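Local coordinates for SusD superfamily protein (Bacteroides fragilis, PDB 3L22), which is of unconfirmed function but probably binds sugars as a SusD-family outer-membrane protein, and can bind zinc ions, at residues T24-L28 and K94-F98; D50-D54 and H405-V409; D280-G284 and K408-N412. All blocks are in the same frame, centred on the assembly; numbering follows the deposited sequence. Where two conformers were deposited one is given.

Contacts 1 and 2 are buried, while contact 3 lies at the surface. Contact 1 joins two helices through apolar side chains. It sits across the chain's centre from the other two, and its centre is about 34 Å from that of contact 2. Contacts 2 and 3 are neighbours, with centres about 10 Å apart, and both use strand 406-409. In contact 2, Lys408 reaches inward to carbonyl oxygens of segment 50-54. In contact 3, Val409 offers its own carbonyl to a serine. Contact 1 is thus hydrocarbon packing, contact 2 combines a buried charge with two bridging waters, and contact 3 is largely water-linked.

Contact 1 of 3, residues T24-L28 and K94-F98; sequences TLNGL and KVNTF
The ring of Phe98 has Leu28 over one face and Thr24 at its edge. Leu28 CD1 lies 4.2 Å from the ring centroid of Phe98 and 26° off the ring normal, a CH-pi contact. Near the ring plane, Thr24 CG2 comes within 3.8 Å of Phe98 CD1. Leu25 meets the far end of the ring, with its CB 4.1 Å from Phe98 CZ. With chi1 at 175°, CG trans to the main-chain N, the Phe98 ring extends toward helix 18-33.

Leu28 splits its two methyl groups between partners. CD1 also touches Val95, at 3.9 Å from Val95 CG2. CD2 turns to Lys94, one residue before Val95 on helix 79-103. Leu28 CD2 is 3.6 Å from Lys94 CB and rests on the Lys94 backbone as well. The Leu28 side chain crosses those of Val95 and Phe98 at about a right angle. Lys94 thus contributes its CB to the packing although the residue as a whole is exposed.

Segments 24-28 and 94-98, on helices 18-33 and 79-103, have axes that run nearly antiparallel, at 156° and 10.1 Å apart at closest approach. Helix 113-131 covers another side: Ala120 touches both Leu28 and Phe98. Glu119 of that helix touches Leu25, and with His197 it binds a zinc ion nearby.

The pairing is apolar. The fit therefore rests on shape complementarity and dispersion, with no polar bond between the two segments, and the ring is held by hydrocarbon on more than one side.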
# COMPACT_ATOMS: atom_id res chain seq x y z
N THR A 24 -3.57 9.63 -21.62
CA THR A 24 -2.56 8.60 -21.41
C THR A 24 -2.10 8.62 -19.98
O THR A 24 -1.93 7.57 -19.38
CB THR A 24 -1.39 8.73 -22.38
OG1 THR A 24 -1.92 8.82 -23.70
CG2 THR A 24 -0.46 7.54 -22.30
N LEU A 25 -1.95 9.81 -19.40
CA LEU A 25 -1.56 9.93 -17.99
C LEU A 25 -2.60 9.27 -17.07
O LEU A 25 -2.25 8.46 -16.18
CB LEU A 25 -1.39 11.40 -17.57
CG LEU A 25 -1.08 11.72 -16.10
CD1 LEU A 25 0.12 11.00 -15.66
CD2 LEU A 25 -0.89 13.21 -15.91
N ASN A 26 -3.87 9.57 -17.31
CA ASN A 26 -4.93 8.86 -16.57
C ASN A 26 -4.90 7.36 -16.76
O ASN A 26 -5.23 6.63 -15.85
CB ASN A 26 -6.31 9.45 -16.83
CG ASN A 26 -6.47 10.82 -16.14
OD1 ASN A 26 -6.12 10.99 -14.93
ND2 ASN A 26 -6.96 11.80 -16.89
N GLY A 27 -4.46 6.90 -17.92
CA GLY A 27 -4.26 5.46 -18.13
C GLY A 27 -3.18 4.87 -17.22
O GLY A 27 -3.24 3.68 -16.90
N LEU A 28 -2.20 5.67 -16.81
CA LEU A 28 -1.17 5.18 -15.86
C LEU A 28 -1.79 4.88 -14.51
O LEU A 28 -1.55 3.82 -13.92
CB LEU A 28 -0.01 6.19 -15.72
CG LEU A 28 0.66 6.65 -17.04
CD1 LEU A 28 1.85 7.61 -16.77
CD2 LEU A 28 1.12 5.43 -17.86
N LYS A 94 4.12 1.17 -19.42
CA LYS A 94 3.28 2.31 -19.79
C LYS A 94 3.87 3.63 -19.34
O LYS A 94 3.85 4.60 -20.10
CB LYS A 94 1.85 2.16 -19.27
CG LYS A 94 1.05 1.14 -20.08
CD LYS A 94 -0.34 0.86 -19.46
CE LYS A 94 -1.16 -0.08 -20.34
NZ LYS A 94 -1.67 0.77 -21.47
N VAL A 95 4.41 3.68 -18.12
CA VAL A 95 5.08 4.91 -17.65
C VAL A 95 6.35 5.18 -18.49
O VAL A 95 6.56 6.28 -18.95
CB VAL A 95 5.44 4.86 -16.14
CG1 VAL A 95 6.43 6.04 -15.78
CG2 VAL A 95 4.17 4.88 -15.27
N ASN A 96 7.17 4.17 -18.72
CA ASN A 96 8.42 4.33 -19.48
C ASN A 96 8.10 4.90 -20.88
O ASN A 96 8.76 5.84 -21.34
CB ASN A 96 9.14 2.99 -19.64
CG ASN A 96 9.58 2.37 -18.29
OD1 ASN A 96 9.54 3.04 -17.28
ND2 ASN A 96 9.96 1.08 -18.29
N THR A 97 7.07 4.35 -21.52
CA THR A 97 6.60 4.80 -22.83
C THR A 97 6.00 6.19 -22.81
O THR A 97 6.35 7.01 -23.65
CB THR A 97 5.61 3.80 -23.41
OG1 THR A 97 6.22 2.52 -23.32
CG2 THR A 97 5.27 4.14 -24.90
N PHE A 98 5.15 6.46 -21.83
CA PHE A 98 4.62 7.80 -21.63
C PHE A 98 5.75 8.82 -21.53
O PHE A 98 5.70 9.83 -22.22
CB PHE A 98 3.74 7.86 -20.38
CG PHE A 98 3.24 9.25 -20.04
CD1 PHE A 98 2.10 9.75 -20.63
CD2 PHE A 98 3.86 10.01 -19.06
CE1 PHE A 98 1.61 11.01 -20.31
CE2 PHE A 98 3.38 11.26 -18.71
CZ PHE A 98 2.26 11.77 -19.34

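Contact 2 of 3, residues D50-D54 and H405-V409; sequences DNRGD and HFIKV. With ZN (zinc ion), chain F.
Strand 406-409, one arm of a two-stranded antiparallel hairpin, sets Lys408 and Phe406 against segment 50-54, which includes part of helix 44-52. Beyond CG the Lys408 chain is fully extended, and this length carries NZ to the carbonyl oxygens there. Lys408 NZ donates to Gly53 O at 2.9 Å, with the donor tilted 28° from the carbonyl plane and a C=O...N angle of 140°. A weak bond runs from Lys408 NZ to Arg52 O, also 2.9 Å. Asn51 O is close too, 2.7 Å from Lys408 NZ. Tyr70 completes the setting, taking a hydrogen bond from NZ on its carbonyl and meeting the lysine in a cation-pi contact. The buried ammonium is therefore met largely by main-chain oxygens, which would favour its charge.

Phe406 lies beside this group. Its CD2 comes to 3.0 Å from Arg52 O. At the other end of the ring, Arg52 NH2 is 3.6 Å from Phe406 CZ, with guanidinium and ring planes 61° apart. Tyr424 accepts a hydrogen bond from this NH2 through its carbonyl, and its own ring meets that of Phe406.

Asp54 packs its CB against Ile407 O. Two waters bridge Asp54 OD2 to the strand. One reaches Ile407 N and His405 O; the other reaches Ile407 O, 2.6 Å from the water. Asp54 OD1 is paired with Arg395. Away from the interface, His405 NE2 lies 1.8 Å from a zinc ion in the conformer given; this is short, and the detail of the site is doubtful.

The arrangement is that of a beta-hairpin lysine taking up the main-chain carbonyls of Arg52 and Gly53.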
# COMPACT_ATOMS: atom_id res chain seq x y z
N ASP A 50 -3.15 -7.45 3.07
CA ASP A 50 -3.91 -7.84 4.24
C ASP A 50 -3.87 -9.33 4.46
O ASP A 50 -3.77 -9.76 5.61
CB ASP A 50 -5.33 -7.34 4.16
CG ASP A 50 -5.39 -5.82 4.30
OD1 ASP A 50 -5.06 -5.32 5.43
OD2 ASP A 50 -5.64 -5.13 3.28
N ASN A 51 -3.95 -10.11 3.39
CA ASN A 51 -3.82 -11.56 3.51
C ASN A 51 -2.46 -12.01 4.05
O ASN A 51 -2.37 -13.00 4.79
CB ASN A 51 -4.09 -12.23 2.16
CG ASN A 51 -5.58 -12.49 1.93
OD1 ASN A 51 -6.07 -13.57 2.24
ND2 ASN A 51 -6.31 -11.49 1.42
N ARG A 52 -1.39 -11.30 3.70
CA ARG A 52 -0.08 -11.61 4.25
C ARG A 52 0.00 -11.34 5.73
O ARG A 52 0.72 -12.04 6.44
CB ARG A 52 1.04 -10.92 3.46
CG ARG A 52 1.22 -11.58 2.11
CD ARG A 52 2.29 -10.96 1.19
NE ARG A 52 3.63 -10.77 1.76
CZ ARG A 52 4.56 -11.70 1.93
NH1 ARG A 52 4.36 -12.98 1.61
NH2 ARG A 52 5.74 -11.34 2.44
N GLY A 53 -0.79 -10.39 6.21
CA GLY A 53 -0.85 -10.06 7.61
C GLY A 53 -1.59 -11.03 8.52
O GLY A 53 -1.96 -12.13 8.13
N ASP A 54 -1.83 -10.55 9.74
CA ASP A 54 -2.26 -11.35 10.85
C ASP A 54 -3.49 -10.76 11.57
O ASP A 54 -3.86 -11.20 12.67
CB ASP A 54 -1.08 -11.47 11.83
CG ASP A 54 -0.58 -10.10 12.33
OD1 ASP A 54 -1.16 -9.05 11.95
OD2 ASP A 54 0.41 -10.05 13.08
N HIS A 405 8.52 -12.01 12.11
CA HIS A 405 7.84 -13.23 11.69
C HIS A 405 6.37 -12.95 11.39
O HIS A 405 5.74 -12.18 12.09
CB HIS A 405 7.89 -14.30 12.79
CG HIS A 405 9.24 -14.88 13.02
ND1 HIS A 405 9.57 -16.18 12.67
CD2 HIS A 405 10.35 -14.36 13.59
CE1 HIS A 405 10.82 -16.41 13.02
NE2 HIS A 405 11.31 -15.33 13.58
N PHE A 406 5.83 -13.61 10.38
CA PHE A 406 4.40 -13.66 10.16
C PHE A 406 3.89 -14.79 11.03
O PHE A 406 4.20 -15.97 10.76
CB PHE A 406 4.10 -13.96 8.70
CG PHE A 406 4.48 -12.86 7.75
CD1 PHE A 406 5.74 -12.83 7.17
CD2 PHE A 406 3.58 -11.87 7.44
CE1 PHE A 406 6.07 -11.81 6.25
CE2 PHE A 406 3.90 -10.85 6.57
CZ PHE A 406 5.15 -10.83 5.97
N ILE A 407 3.15 -14.43 12.07
CA ILE A 407 2.64 -15.39 13.06
C ILE A 407 1.13 -15.34 13.14
O ILE A 407 0.55 -14.30 13.52
CB ILE A 407 3.26 -15.15 14.47
CG1 ILE A 407 4.79 -15.24 14.38
CG2 ILE A 407 2.67 -16.19 15.53
CD1 ILE A 407 5.55 -15.02 15.73
N LYS A 408 0.50 -16.43 12.73
CA LYS A 408 -0.96 -16.48 12.71
C LYS A 408 -1.44 -17.73 13.48
O LYS A 408 -1.42 -18.83 12.96
CB LYS A 408 -1.49 -16.45 11.25
CG LYS A 408 -0.67 -15.54 10.32
CD LYS A 408 -1.25 -15.48 8.92
CE LYS A 408 -0.31 -14.76 7.94
NZ LYS A 408 -0.93 -14.44 6.63
N VAL A 409 -1.88 -17.52 14.71
CA VAL A 409 -2.23 -18.60 15.62
C VAL A 409 -3.71 -18.88 15.38
O VAL A 409 -4.57 -18.07 15.69
CB VAL A 409 -1.98 -18.27 17.10
CG1 VAL A 409 -2.55 -19.41 18.01
CG2 VAL A 409 -0.47 -18.00 17.38
ZN ZN F . 13.12 -15.59 13.70
O HOH W 1 2.71 -11.61 12.27
O HOH W 2 0.82 -12.02 14.81
O HOH W 3 12.99 -14.52 15.59

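Contact 3 of 3, residues D280-G284 and K408-N412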
# COMPACT_ATOMS: atom_id res chain seq x y z
N ASP A 280 -9.64 -11.46 12.17
CA ASP A 280 -9.04 -12.44 13.10
C ASP A 280 -9.27 -12.01 14.53
O ASP A 280 -8.43 -11.31 15.15
CB ASP A 280 -7.54 -12.64 12.84
CG ASP A 280 -6.96 -13.81 13.63
OD1 ASP A 280 -7.57 -14.25 14.64
OD2 ASP A 280 -5.91 -14.32 13.19
N THR A 281 -10.40 -12.45 15.08
CA THR A 281 -10.74 -12.09 16.45
C THR A 281 -10.14 -13.08 17.47
O THR A 281 -10.18 -12.81 18.63
CB THR A 281 -12.24 -12.02 16.65
OG1 THR A 281 -12.80 -13.28 16.27
CG2 THR A 281 -12.86 -10.88 15.83
N LYS A 282 -9.59 -14.21 17.04
CA LYS A 282 -8.92 -15.12 17.99
C LYS A 282 -7.55 -14.59 18.42
O LYS A 282 -7.19 -14.67 19.57
CB LYS A 282 -8.76 -16.51 17.37
CG LYS A 282 -8.06 -17.54 18.29
CD LYS A 282 -7.67 -18.84 17.58
CE LYS A 282 -6.73 -19.75 18.48
NZ LYS A 282 -7.19 -20.24 19.84
N SER A 283 -6.78 -14.05 17.48
CA SER A 283 -5.37 -13.76 17.68
C SER A 283 -4.84 -12.47 17.07
O SER A 283 -3.67 -12.14 17.30
CB SER A 283 -4.55 -14.90 17.03
OG SER A 283 -4.85 -16.15 17.62
N GLY A 284 -5.63 -11.76 16.26
CA GLY A 284 -5.19 -10.54 15.60
C GLY A 284 -5.45 -9.32 16.48
O GLY A 284 -5.79 -9.45 17.64
N LYS A 408 0.50 -16.43 12.73
CA LYS A 408 -0.96 -16.48 12.71
C LYS A 408 -1.44 -17.73 13.48
O LYS A 408 -1.42 -18.83 12.96
CB LYS A 408 -1.49 -16.45 11.25
CG LYS A 408 -0.67 -15.54 10.32
CD LYS A 408 -1.25 -15.48 8.92
CE LYS A 408 -0.31 -14.76 7.94
NZ LYS A 408 -0.93 -14.44 6.63
N VAL A 409 -1.88 -17.52 14.71
CA VAL A 409 -2.23 -18.60 15.62
C VAL A 409 -3.71 -18.88 15.38
O VAL A 409 -4.57 -18.07 15.69
CB VAL A 409 -1.98 -18.27 17.10
CG1 VAL A 409 -2.55 -19.41 18.01
CG2 VAL A 409 -0.47 -18.00 17.38
N GLY A 410 -3.99 -20.04 14.79
CA GLY A 410 -5.35 -20.45 14.51
C GLY A 410 -5.72 -21.58 15.44
O GLY A 410 -4.91 -22.05 16.25
N GLU A 411 -6.98 -21.98 15.38
CA GLU A 411 -7.53 -23.00 16.23
C GLU A 411 -6.80 -24.35 16.06
O GLU A 411 -6.53 -25.00 17.05
CB GLU A 411 -9.03 -23.15 15.95
CG GLU A 411 -9.75 -24.30 16.65
CD GLU A 411 -9.69 -24.23 18.16
OE1 GLU A 411 -9.52 -23.15 18.78
OE2 GLU A 411 -9.88 -25.30 18.74
N ASN A 412 -6.49 -24.74 14.83
CA ASN A 412 -5.91 -26.06 14.54
C ASN A 412 -4.56 -26.04 13.79
O ASN A 412 -4.01 -27.11 13.46
CB ASN A 412 -6.93 -26.91 13.75
CG ASN A 412 -8.05 -27.43 14.62
OD1 ASN A 412 -7.87 -27.74 15.80
ND2 ASN A 412 -9.22 -27.52 14.03
O HOH W 4 -6.05 -17.01 13.50
O HOH W 5 -6.44 -22.63 19.80
O HOH W 6 -9.98 -20.44 18.98
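Direct hydrogen bonding comes from Ser283, whose OG donates to Val409 O at 2.7 Å. The C=O...O angle is 136°. The OG lies anti to the carbonyl carbon of Ser283 (chi1 -60°), and this places it against the strand. It also packs on the Val409 side chain, 3.6 Å from Val409 CB.

Water gives Val409 O a second partner. One molecule donates to Val409 O and to Asp280 OD2, lying 2.7 Å from the OD2, so the strand carbonyl is held by a serine and by a bridged aspartate.

Charge acts at longer range. Lys282 NZ and Glu411 OE1 form a salt bridge that is long, at 3.9 Å. Water closes the gap: one molecule accepts from Lys282 NZ and donates to Glu411 OE1, at 2.8 Å from that oxygen. Lysine and glutamate side chains cross at about a right angle.

Van der Waals contact is made by the lysine chain itself. It runs across the backbone, with Lys282 CE 3.7 Å from Gly410 C and its CD near Val409 O.

Within 280-284 the loop is tied to itself. Ser283 N donates to Asp280 OD1 from above the carboxylate plane, 49° out of it, and Gly284 N bonds to Asp280 O. These bonds close the turn that carries Lys282 and Ser283.

This Asx motif follows strand 277-279. Here it meets the surface turn of the 406-409/414-417 beta hairpin, joining two parts of the fold at its periphery.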